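Local coordinates for protein techylectin-5A (Tachypleus tridentatus, PDB 1JC9) that recognises acetyl group-containing substances on cell surfaces and agglutinates bacteria and erythrocytes as a calcium-containing lectin of horseshoe crab innate immunity, at residues S59-I65 / N77-E83; Y106-Y112 / F192-K197; D200-C206 / Y216-H220. All coordinates share one frame; numbering follows the deposited sequence.

In the fold
The three contacts follow one another along a single fibrinogen C-terminal domain. Contact 1 is the antiparallel pairing of strands 61-65 and 76-81 at an edge of the sheet, 61-65 being an outer strand, and its centre lies about 34 Å from that of contact 3, across the chain's centre. Contact 3 carries the calcium ion and part of the N-acetylglucosamine pocket. Contact 2 adjoins it, centre to centre about 14 Å, because the loop 192-197 leads directly into the calcium loop; His205 NE2 lies 3.0 Å from Ile195 O. The Lys197 side chain is about 10 Å from the ion. Contacts 1 and 2 do not touch, their nearest atoms about 13 Å apart.

Contact 1: residues S59-I65 / N77-E83; sequences SSGGYRI and NVYCDME
Ser60 meets the turn after strand 76-81 through its hydroxyl, which serves as acceptor and donor at once: OG accepts from Met82 N at 2.9 Å and donates to Glu83 OE2 at 3.1 Å, reaching that carboxylate oxygen from above its plane. A chi1 of -66°, with OG beside its own backbone N, turns the hydroxyl toward the Met82 N-H, which meets it at 163°, while CB rests against Tyr79 OH. A water that takes the Ser60 N-H and donates to Glu83 OE2 adds a second link. Tyr63 and Val78 form an antiparallel hydrogen-bonded pair, as do Gly61 and Cys80; the Cys80 N to Gly61 O bond, 2.9 Å, is almost straight at 175°. On the face shared by Tyr63, Val78 and Cys80, the Tyr63 ring lies obliquely to Cys80 SG, with CD2 3.6 Å from the sulfur. The phenol turns back along its own segment, where OH donates to Ser59 O at 2.6 Å. Val78 sets both methyls against Ile65, the two side chains crossing at about a right angle, with CG1 3.7 Å from Ile65 CD1. The other face holds the Tyr79 ring, which receives Gly61 CA over one face, 4.1 Å from its centroid, in a CH-pi contact. Cys80 is disulfide-bonded to Cys49, and helix 49-54 also packs on Tyr63 and Met82, joining the strand pair to the start of the modelled chain. The chemistry divides in two: backbone bonds and apolar groups fix the strands, whereas the serine hydroxyl, used as donor and acceptor together, ties down the turn where strand pairing ends.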
loop_
_atom_site.group_PDB
_atom_site.type_symbol
_atom_site.label_atom_id
_atom_site.label_comp_id
_atom_site.label_asym_id
_atom_site.label_seq_id
_atom_site.Cartn_x
_atom_site.Cartn_y
_atom_site.Cartn_z
ATOM N N SER A 59 22.057 -3.224 0.489
ATOM C CA SER A 59 21.273 -4.290 1.099
ATOM C C SER A 59 19.894 -3.858 1.587
ATOM O O SER A 59 19.710 -2.750 2.104
ATOM C CB SER A 59 22.051 -4.933 2.246
ATOM O OG SER A 59 22.374 -3.978 3.234
ATOM N N SER A 60 18.924 -4.747 1.407
ATOM C CA SER A 60 17.558 -4.481 1.826
ATOM C C SER A 60 17.482 -4.476 3.344
ATOM O O SER A 60 18.250 -5.166 4.011
ATOM C CB SER A 60 16.617 -5.548 1.261
ATOM O OG SER A 60 16.561 -5.471 -0.153
ATOM N N GLY A 61 16.559 -3.690 3.887
ATOM C CA GLY A 61 16.415 -3.628 5.330
ATOM C C GLY A 61 15.911 -2.285 5.819
ATOM O O GLY A 61 15.527 -1.428 5.022
ATOM N N GLY A 62 15.916 -2.102 7.137
ATOM C CA GLY A 62 15.449 -0.856 7.711
ATOM C C GLY A 62 16.505 0.227 7.717
ATOM O O GLY A 62 17.664 -0.019 8.062
ATOM N N TYR A 63 16.103 1.433 7.325
ATOM C CA TYR A 63 16.997 2.587 7.286
ATOM C C TYR A 63 16.241 3.796 7.801
ATOM O O TYR A 63 15.014 3.867 7.689
ATOM C CB TYR A 63 17.436 2.892 5.855
ATOM C CG TYR A 63 18.368 1.887 5.236
ATOM C CD1 TYR A 63 19.751 2.071 5.282
ATOM C CD2 TYR A 63 17.870 0.762 4.580
ATOM C CE1 TYR A 63 20.619 1.152 4.682
ATOM C CE2 TYR A 63 18.724 -0.161 3.980
ATOM C CZ TYR A 63 20.098 0.041 4.033
ATOM O OH TYR A 63 20.945 -0.861 3.426
ATOM N N ARG A 64 16.977 4.752 8.354
ATOM C CA ARG A 64 16.379 5.976 8.858
ATOM C C ARG A 64 16.475 6.991 7.726
ATOM O O ARG A 64 17.527 7.142 7.105
ATOM C CB ARG A 64 17.154 6.486 10.077
ATOM C CG ARG A 64 16.553 7.730 10.717
ATOM C CD ARG A 64 17.418 8.254 11.853
ATOM N NE ARG A 64 16.837 9.448 12.467
ATOM C CZ ARG A 64 17.486 10.245 13.311
ATOM N NH1 ARG A 64 18.743 9.982 13.645
ATOM N NH2 ARG A 64 16.876 11.307 13.823
ATOM N N ILE A 65 15.373 7.668 7.434
ATOM C CA ILE A 65 15.383 8.662 6.371
ATOM C C ILE A 65 14.902 10.016 6.876
ATOM O O ILE A 65 14.242 10.107 7.912
ATOM C CB ILE A 65 14.489 8.243 5.178
ATOM C CG1 ILE A 65 13.046 8.024 5.645
ATOM C CG2 ILE A 65 15.045 6.987 4.532
ATOM C CD1 ILE A 65 12.045 7.946 4.495
ATOM N N ASN A 77 11.854 5.351 10.137
ATOM C CA ASN A 77 12.554 4.117 9.828
ATOM C C ASN A 77 11.664 3.471 8.779
ATOM O O ASN A 77 10.483 3.216 9.026
ATOM C CB ASN A 77 12.650 3.189 11.041
ATOM C CG ASN A 77 13.809 3.535 11.947
ATOM O OD1 ASN A 77 14.921 3.780 11.481
ATOM N ND2 ASN A 77 13.561 3.544 13.251
ATOM N N VAL A 78 12.214 3.227 7.599
ATOM C CA VAL A 78 11.440 2.607 6.540
ATOM C C VAL A 78 12.157 1.367 6.041
ATOM O O VAL A 78 13.365 1.212 6.239
ATOM C CB VAL A 78 11.242 3.566 5.340
ATOM C CG1 VAL A 78 10.477 4.796 5.779
ATOM C CG2 VAL A 78 12.596 3.958 4.754
ATOM N N TYR A 79 11.414 0.473 5.403
ATOM C CA TYR A 79 12.035 -0.715 4.859
ATOM C C TYR A 79 12.354 -0.442 3.402
ATOM O O TYR A 79 11.489 -0.026 2.628
ATOM C CB TYR A 79 11.120 -1.931 4.967
ATOM C CG TYR A 79 11.830 -3.201 4.576
ATOM C CD1 TYR A 79 11.997 -3.550 3.234
ATOM C CD2 TYR A 79 12.384 -4.031 5.549
ATOM C CE1 TYR A 79 12.701 -4.696 2.871
ATOM C CE2 TYR A 79 13.088 -5.177 5.198
ATOM C CZ TYR A 79 13.243 -5.503 3.862
ATOM O OH TYR A 79 13.946 -6.634 3.525
ATOM N N CYS A 80 13.610 -0.663 3.039
ATOM C CA CYS A 80 14.054 -0.446 1.675
ATOM C C CYS A 80 14.255 -1.766 0.938
ATOM O O CYS A 80 14.990 -2.637 1.397
ATOM C CB CYS A 80 15.381 0.314 1.663
ATOM S SG CYS A 80 15.343 2.013 2.309
ATOM N N ASP A 81 13.581 -1.914 -0.195
ATOM C CA ASP A 81 13.730 -3.100 -1.026
ATOM C C ASP A 81 14.800 -2.685 -2.034
ATOM O O ASP A 81 14.537 -1.874 -2.924
ATOM C CB ASP A 81 12.420 -3.413 -1.750
ATOM C CG ASP A 81 12.575 -4.496 -2.808
ATOM O OD1 ASP A 81 13.721 -4.919 -3.087
ATOM O OD2 ASP A 81 11.542 -4.913 -3.370
ATOM N N MET A 82 16.008 -3.221 -1.882
ATOM C CA MET A 82 17.107 -2.874 -2.777
ATOM C C MET A 82 17.361 -3.932 -3.845
ATOM O O MET A 82 18.358 -3.865 -4.562
ATOM C CB MET A 82 18.392 -2.659 -1.969
ATOM C CG MET A 82 18.258 -1.605 -0.881
ATOM S SD MET A 82 17.702 -0.038 -1.562
ATOM C CE MET A 82 18.765 1.108 -0.669
ATOM N N GLU A 83 16.453 -4.893 -3.967
ATOM C CA GLU A 83 16.636 -5.966 -4.934
ATOM C C GLU A 83 15.749 -5.906 -6.174
ATOM O O GLU A 83 16.223 -6.099 -7.290
ATOM C CB GLU A 83 16.455 -7.309 -4.227
ATOM C CG GLU A 83 17.577 -7.620 -3.245
ATOM C CD GLU A 83 17.174 -8.641 -2.202
ATOM O OE1 GLU A 83 16.648 -9.709 -2.585
ATOM O OE2 GLU A 83 17.384 -8.376 -0.995
HETATM O O HOH W 1 19.607 -7.170 0.200
#

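Contact 2: residues Y106-Y112 / F192-K197; sequences YKPWKNY and FSTIDK
Phe192 packs against Tyr112 and Trp109. Phe192 CZ comes to Tyr112 CD1 at 3.6 Å, the side chains crossing at about a right angle and the rings oblique, their planes 55° apart. At the indole edge of Trp109, CZ3 has Phe192 O in the ring plane at 3.4 Å, an oxygen also bonded to His199. Thr194 CG2 touches both Tyr112 CD2 and Trp109 CA, and Ile195 CD1 lies over one face of the Tyr106 ring. Lys197, extended beyond CG, runs across the indole; its CD and NZ cover one face, with NZ 3.9 Å from the centroid of the five-membered ring in a cation-pi contact. The indole NE1 is bonded to Glu165. At the polar edge, Asp196 OD1 accepts from Trp109 N and Thr194 OG1, each at 2.8 Å and on the syn side but tilted out of the carboxylate plane, by 19° and 34°. Two donors hold the carboxylate against the helix start. Waters join Asp196 OD2 to Lys110 N and Lys107 O to Ile195 N. Pro108, at the N-cap, has no polar side chain; Asp196, from the type I turn 194-197, meets the first-turn Trp109 N-H of helix 109-114 in this fibrinogen C-terminal domain.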
loop_
_atom_site.group_PDB
_atom_site.type_symbol
_atom_site.label_atom_id
_atom_site.label_comp_id
_atom_site.label_asym_id
_atom_site.label_seq_id
_atom_site.Cartn_x
_atom_site.Cartn_y
_atom_site.Cartn_z
ATOM N N TYR A 106 -7.883 -4.680 10.267
ATOM C CA TYR A 106 -9.243 -4.201 10.475
ATOM C C TYR A 106 -9.158 -3.147 11.580
ATOM O O TYR A 106 -9.597 -3.382 12.704
ATOM C CB TYR A 106 -10.128 -5.368 10.919
ATOM C CG TYR A 106 -11.602 -5.049 10.998
ATOM C CD1 TYR A 106 -12.329 -4.743 9.851
ATOM C CD2 TYR A 106 -12.275 -5.063 12.220
ATOM C CE1 TYR A 106 -13.689 -4.461 9.913
ATOM C CE2 TYR A 106 -13.643 -4.777 12.293
ATOM C CZ TYR A 106 -14.338 -4.477 11.132
ATOM O OH TYR A 106 -15.680 -4.179 11.186
ATOM N N LYS A 107 -8.582 -1.989 11.260
ATOM C CA LYS A 107 -8.410 -0.925 12.246
ATOM C C LYS A 107 -9.066 0.388 11.842
ATOM O O LYS A 107 -9.352 0.610 10.672
ATOM C CB LYS A 107 -6.918 -0.679 12.495
ATOM C CG LYS A 107 -6.153 -1.880 13.037
ATOM C CD LYS A 107 -4.784 -1.452 13.548
ATOM C CE LYS A 107 -3.923 -2.638 13.958
ATOM N NZ LYS A 107 -4.623 -3.519 14.932
ATOM N N PRO A 108 -9.297 1.286 12.814
ATOM C CA PRO A 108 -9.921 2.591 12.576
ATOM C C PRO A 108 -9.009 3.654 11.965
ATOM O O PRO A 108 -7.802 3.458 11.827
ATOM C CB PRO A 108 -10.408 2.991 13.963
ATOM C CG PRO A 108 -9.324 2.449 14.835
ATOM C CD PRO A 108 -9.110 1.060 14.260
ATOM N N TRP A 109 -9.620 4.784 11.617
ATOM C CA TRP A 109 -8.947 5.925 11.002
ATOM C C TRP A 109 -7.644 6.345 11.675
ATOM O O TRP A 109 -6.634 6.570 11.001
ATOM C CB TRP A 109 -9.911 7.114 10.961
ATOM C CG TRP A 109 -9.407 8.311 10.208
ATOM C CD1 TRP A 109 -8.712 9.372 10.718
ATOM C CD2 TRP A 109 -9.585 8.581 8.813
ATOM N NE1 TRP A 109 -8.455 10.290 9.727
ATOM C CE2 TRP A 109 -8.978 9.829 8.548
ATOM C CE3 TRP A 109 -10.203 7.891 7.760
ATOM C CZ2 TRP A 109 -8.971 10.403 7.272
ATOM C CZ3 TRP A 109 -10.196 8.461 6.493
ATOM C CH2 TRP A 109 -9.585 9.705 6.261
ATOM N N LYS A 110 -7.660 6.456 12.999
ATOM C CA LYS A 110 -6.462 6.869 13.723
ATOM C C LYS A 110 -5.258 5.968 13.450
ATOM O O LYS A 110 -4.136 6.450 13.279
ATOM C CB LYS A 110 -6.729 6.906 15.230
ATOM C CG LYS A 110 -5.512 7.348 16.036
ATOM C CD LYS A 110 -5.799 7.441 17.525
ATOM C CE LYS A 110 -4.565 7.920 18.278
ATOM N NZ LYS A 110 -4.820 8.061 19.736
ATOM N N ASN A 111 -5.485 4.661 13.414
ATOM C CA ASN A 111 -4.402 3.716 13.168
ATOM C C ASN A 111 -3.852 3.840 11.752
ATOM O O ASN A 111 -2.639 3.770 11.539
ATOM C CB ASN A 111 -4.889 2.289 13.423
ATOM C CG ASN A 111 -5.152 2.025 14.894
ATOM O OD1 ASN A 111 -4.228 2.018 15.710
ATOM N ND2 ASN A 111 -6.414 1.819 15.243
ATOM N N TYR A 112 -4.741 4.023 10.782
ATOM C CA TYR A 112 -4.309 4.166 9.401
ATOM C C TYR A 112 -3.620 5.503 9.182
ATOM O O TYR A 112 -2.759 5.636 8.310
ATOM C CB TYR A 112 -5.500 3.997 8.459
ATOM C CG TYR A 112 -5.693 2.557 8.048
ATOM C CD1 TYR A 112 -4.879 1.985 7.074
ATOM C CD2 TYR A 112 -6.637 1.748 8.679
ATOM C CE1 TYR A 112 -4.993 0.636 6.734
ATOM C CE2 TYR A 112 -6.761 0.390 8.347
ATOM C CZ TYR A 112 -5.932 -0.155 7.375
ATOM O OH TYR A 112 -6.024 -1.495 7.049
ATOM N N PHE A 192 -10.166 8.024 1.261
ATOM C CA PHE A 192 -9.761 6.847 2.004
ATOM C C PHE A 192 -10.904 6.581 2.980
ATOM O O PHE A 192 -11.481 7.525 3.522
ATOM C CB PHE A 192 -8.482 7.133 2.789
ATOM C CG PHE A 192 -7.795 5.900 3.295
ATOM C CD1 PHE A 192 -7.001 5.134 2.443
ATOM C CD2 PHE A 192 -7.932 5.505 4.624
ATOM C CE1 PHE A 192 -6.349 3.992 2.905
ATOM C CE2 PHE A 192 -7.283 4.363 5.098
ATOM C CZ PHE A 192 -6.489 3.605 4.234
ATOM N N SER A 193 -11.251 5.313 3.191
ATOM C CA SER A 193 -12.313 4.966 4.135
ATOM C C SER A 193 -11.828 3.914 5.128
ATOM O O SER A 193 -10.936 3.121 4.823
ATOM C CB SER A 193 -13.548 4.417 3.412
ATOM O OG SER A 193 -14.207 5.411 2.652
ATOM N N THR A 194 -12.420 3.917 6.317
ATOM C CA THR A 194 -12.082 2.951 7.356
ATOM C C THR A 194 -13.381 2.508 8.024
ATOM O O THR A 194 -14.438 3.091 7.783
ATOM C CB THR A 194 -11.144 3.561 8.417
ATOM O OG1 THR A 194 -11.714 4.777 8.919
ATOM C CG2 THR A 194 -9.768 3.848 7.813
ATOM N N ILE A 195 -13.303 1.480 8.861
ATOM C CA ILE A 195 -14.484 0.967 9.536
ATOM C C ILE A 195 -15.283 2.025 10.286
ATOM O O ILE A 195 -16.499 1.901 10.426
ATOM C CB ILE A 195 -14.110 -0.156 10.520
ATOM C CG1 ILE A 195 -13.087 0.353 11.535
ATOM C CG2 ILE A 195 -13.541 -1.337 9.751
ATOM C CD1 ILE A 195 -12.628 -0.708 12.513
ATOM N N ASP A 196 -14.609 3.070 10.759
ATOM C CA ASP A 196 -15.291 4.121 11.501
ATOM C C ASP A 196 -15.553 5.395 10.698
ATOM O O ASP A 196 -16.091 6.367 11.228
ATOM C CB ASP A 196 -14.505 4.450 12.779
ATOM C CG ASP A 196 -13.119 5.007 12.498
ATOM O OD1 ASP A 196 -12.452 4.525 11.561
ATOM O OD2 ASP A 196 -12.685 5.918 13.233
ATOM N N LYS A 197 -15.183 5.400 9.420
ATOM C CA LYS A 197 -15.412 6.579 8.591
ATOM C C LYS A 197 -15.698 6.238 7.136
ATOM O O LYS A 197 -14.788 5.923 6.371
ATOM C CB LYS A 197 -14.221 7.538 8.684
ATOM C CG LYS A 197 -14.055 8.149 10.063
ATOM C CD LYS A 197 -13.042 9.268 10.075
ATOM C CE LYS A 197 -12.961 9.911 11.453
ATOM N NZ LYS A 197 -11.932 10.998 11.497
HETATM O O HOH W 2 -10.762 0.267 8.572
HETATM O O HOH W 3 -10.338 6.498 14.520
#

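Contact 3: residues D200-C206 / Y216-H220; sequences DTHETHC and YDRCH. With CA (calcium ion), chain C; NAG (2-acetamido-2-deoxy-beta-D-glucopyranose), chain B.
Thr201 and Asp217 tie the segments by polar bonds, Asp217 O accepting weakly from both N and OG1 of Thr201. Arg218, lying across the calcium loop, makes a weak salt bridge from NH2 to Glu203 OE2 (3.3 Å), its guanidinium laid with one face on Thr201 O. Calcium is held by Asp200 OD2 at 2.4 Å, His202 O at 2.5 Å, Thr204 O at 2.3 Å and two waters; Asp198 completes the site. The Asp200 carboxylate also accepts from His202 N through OD2, an Asx turn, and from Cys206 N through OD1, folding the loop around the ion. The cis Arg218-Cys219 peptide begins two successive N-H groups that both meet O7 of the N-acetylglucosamine, Cys219 N at 2.7 Å and His220 N at 2.9 Å, while methyl C8 lies over one face of the His220 ring. His220 NE2 is bonded to Ala237 O; Arg186, Tyr236 and Tyr248 also bond the sugar. His202 meets Arg218 CB at its ring edge, and its ND1 accepts from Thr204 N in the ring plane. Cys206 CB packs on Tyr216 CB. The Cys206-Cys219 disulfide couples the calcium loop to the acetyl-binding amides, consistent with calcium steadying that side of the pocket.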
loop_
_atom_site.group_PDB
_atom_site.type_symbol
_atom_site.label_atom_id
_atom_site.label_comp_id
_atom_site.label_asym_id
_atom_site.label_seq_id
_atom_site.Cartn_x
_atom_site.Cartn_y
_atom_site.Cartn_z
ATOM N N ASP A 200 -16.772 6.544 1.031
ATOM C CA ASP A 200 -16.906 5.974 -0.306
ATOM C C ASP A 200 -18.122 6.524 -1.061
ATOM O O ASP A 200 -18.832 7.399 -0.559
ATOM C CB ASP A 200 -16.959 4.441 -0.223
ATOM C CG ASP A 200 -18.180 3.932 0.519
ATOM O OD1 ASP A 200 -18.012 3.105 1.442
ATOM O OD2 ASP A 200 -19.310 4.344 0.171
ATOM N N THR A 201 -18.353 6.023 -2.271
ATOM C CA THR A 201 -19.474 6.491 -3.081
ATOM C C THR A 201 -20.546 5.421 -3.241
ATOM O O THR A 201 -21.196 5.328 -4.282
ATOM C CB THR A 201 -19.007 6.912 -4.481
ATOM O OG1 THR A 201 -18.486 5.770 -5.174
ATOM C CG2 THR A 201 -17.930 7.976 -4.380
ATOM N N HIS A 202 -20.727 4.615 -2.202
ATOM C CA HIS A 202 -21.717 3.553 -2.230
ATOM C C HIS A 202 -22.730 3.777 -1.109
ATOM O O HIS A 202 -22.435 4.447 -0.117
ATOM C CB HIS A 202 -21.018 2.200 -2.064
ATOM C CG HIS A 202 -21.893 1.020 -2.351
ATOM N ND1 HIS A 202 -22.900 0.613 -1.501
ATOM C CD2 HIS A 202 -21.906 0.153 -3.391
ATOM C CE1 HIS A 202 -23.495 -0.454 -2.006
ATOM N NE2 HIS A 202 -22.909 -0.753 -3.153
ATOM N N GLU A 203 -23.926 3.227 -1.282
ATOM C CA GLU A 203 -24.985 3.359 -0.289
ATOM C C GLU A 203 -24.565 2.682 1.009
ATOM O O GLU A 203 -24.904 3.135 2.101
ATOM C CB GLU A 203 -26.279 2.715 -0.800
ATOM C CG GLU A 203 -26.812 3.309 -2.093
ATOM C CD GLU A 203 -25.842 3.157 -3.253
ATOM O OE1 GLU A 203 -25.437 2.012 -3.550
ATOM O OE2 GLU A 203 -25.486 4.187 -3.867
ATOM N N THR A 204 -23.826 1.588 0.883
ATOM C CA THR A 204 -23.367 0.844 2.047
ATOM C C THR A 204 -22.028 1.357 2.567
ATOM O O THR A 204 -21.472 2.325 2.049
ATOM C CB THR A 204 -23.212 -0.650 1.721
ATOM O OG1 THR A 204 -22.185 -0.819 0.731
ATOM C CG2 THR A 204 -24.515 -1.207 1.184
ATOM N N HIS A 205 -21.526 0.682 3.594
ATOM C CA HIS A 205 -20.256 1.010 4.229
ATOM C C HIS A 205 -19.247 -0.010 3.696
ATOM O O HIS A 205 -19.090 -1.096 4.255
ATOM C CB HIS A 205 -20.397 0.867 5.749
ATOM C CG HIS A 205 -19.350 1.595 6.535
ATOM N ND1 HIS A 205 -18.031 1.665 6.141
ATOM C CD2 HIS A 205 -19.422 2.245 7.722
ATOM C CE1 HIS A 205 -17.335 2.325 7.050
ATOM N NE2 HIS A 205 -18.155 2.688 8.021
ATOM N N CYS A 206 -18.576 0.340 2.604
ATOM C CA CYS A 206 -17.601 -0.550 1.985
ATOM C C CYS A 206 -16.561 -1.115 2.952
ATOM O O CYS A 206 -16.271 -2.310 2.927
ATOM C CB CYS A 206 -16.872 0.174 0.851
ATOM S SG CYS A 206 -17.846 0.551 -0.642
ATOM N N TYR A 216 -11.864 3.016 -1.119
ATOM C CA TYR A 216 -13.045 2.340 -1.637
ATOM C C TYR A 216 -13.926 3.174 -2.557
ATOM O O TYR A 216 -14.115 4.375 -2.345
ATOM C CB TYR A 216 -13.891 1.813 -0.477
ATOM C CG TYR A 216 -13.269 0.652 0.265
ATOM C CD1 TYR A 216 -13.042 -0.567 -0.376
ATOM C CD2 TYR A 216 -12.936 0.758 1.617
ATOM C CE1 TYR A 216 -12.506 -1.654 0.307
ATOM C CE2 TYR A 216 -12.396 -0.326 2.312
ATOM C CZ TYR A 216 -12.189 -1.528 1.645
ATOM O OH TYR A 216 -11.676 -2.612 2.315
ATOM N N ASP A 217 -14.466 2.507 -3.574
ATOM C CA ASP A 217 -15.351 3.124 -4.558
ATOM C C ASP A 217 -16.760 2.560 -4.370
ATOM O O ASP A 217 -17.538 3.083 -3.572
ATOM C CB ASP A 217 -14.858 2.812 -5.975
ATOM C CG ASP A 217 -15.710 3.462 -7.047
ATOM O OD1 ASP A 217 -15.477 3.170 -8.242
ATOM O OD2 ASP A 217 -16.607 4.265 -6.700
ATOM N N ARG A 218 -17.068 1.481 -5.092
ATOM C CA ARG A 218 -18.379 0.830 -5.027
ATOM C C ARG A 218 -18.321 -0.681 -5.290
ATOM O O ARG A 218 -19.089 -1.174 -6.113
ATOM C CB ARG A 218 -19.313 1.427 -6.078
ATOM C CG ARG A 218 -19.807 2.833 -5.843
ATOM C CD ARG A 218 -20.371 3.370 -7.157
ATOM N NE ARG A 218 -21.409 4.383 -6.973
ATOM C CZ ARG A 218 -22.637 4.124 -6.532
ATOM N NH1 ARG A 218 -22.991 2.879 -6.225
ATOM N NH2 ARG A 218 -23.517 5.107 -6.403
ATOM N N CYS A 219 -17.458 -1.435 -4.608
ATOM C CA CYS A 219 -16.548 -0.935 -3.592
ATOM C C CYS A 219 -15.074 -1.050 -3.989
ATOM O O CYS A 219 -14.285 -0.135 -3.724
ATOM C CB CYS A 219 -16.767 -1.702 -2.294
ATOM S SG CYS A 219 -18.286 -1.287 -1.377
ATOM N N HIS A 220 -14.696 -2.166 -4.617
ATOM C CA HIS A 220 -13.295 -2.348 -5.000
ATOM C C HIS A 220 -13.022 -3.427 -6.037
ATOM O O HIS A 220 -13.882 -4.250 -6.355
ATOM C CB HIS A 220 -12.461 -2.690 -3.762
ATOM C CG HIS A 220 -12.612 -4.110 -3.310
ATOM N ND1 HIS A 220 -12.108 -5.177 -4.026
ATOM C CD2 HIS A 220 -13.242 -4.643 -2.236
ATOM C CE1 HIS A 220 -12.417 -6.304 -3.411
ATOM N NE2 HIS A 220 -13.107 -6.009 -2.323
HETATM CA CA CA C . -20.946 4.564 1.865
HETATM C C1 NAG B . -18.044 -4.979 -8.326
HETATM C C2 NAG B . -18.575 -4.929 -6.817
HETATM C C3 NAG B . -20.093 -5.355 -6.816
HETATM C C4 NAG B . -20.818 -4.314 -7.638
HETATM C C5 NAG B . -20.232 -4.336 -9.096
HETATM C C6 NAG B . -20.896 -3.284 -9.990
HETATM C C7 NAG B . -16.985 -5.312 -5.038
HETATM C C8 NAG B . -16.156 -6.195 -4.157
HETATM N N2 NAG B . -17.797 -5.876 -6.003
HETATM O O1 NAG B . -16.637 -4.601 -8.454
HETATM O O3 NAG B . -20.630 -5.323 -5.495
HETATM O O4 NAG B . -22.255 -4.631 -7.679
HETATM O O5 NAG B . -18.800 -4.048 -9.138
HETATM O O6 NAG B . -20.219 -3.463 -11.274
HETATM O O7 NAG B . -16.905 -4.072 -4.858
HETATM O O HOH W 4 -20.899 6.741 1.124
HETATM O O HOH W 5 -23.196 5.274 2.952
#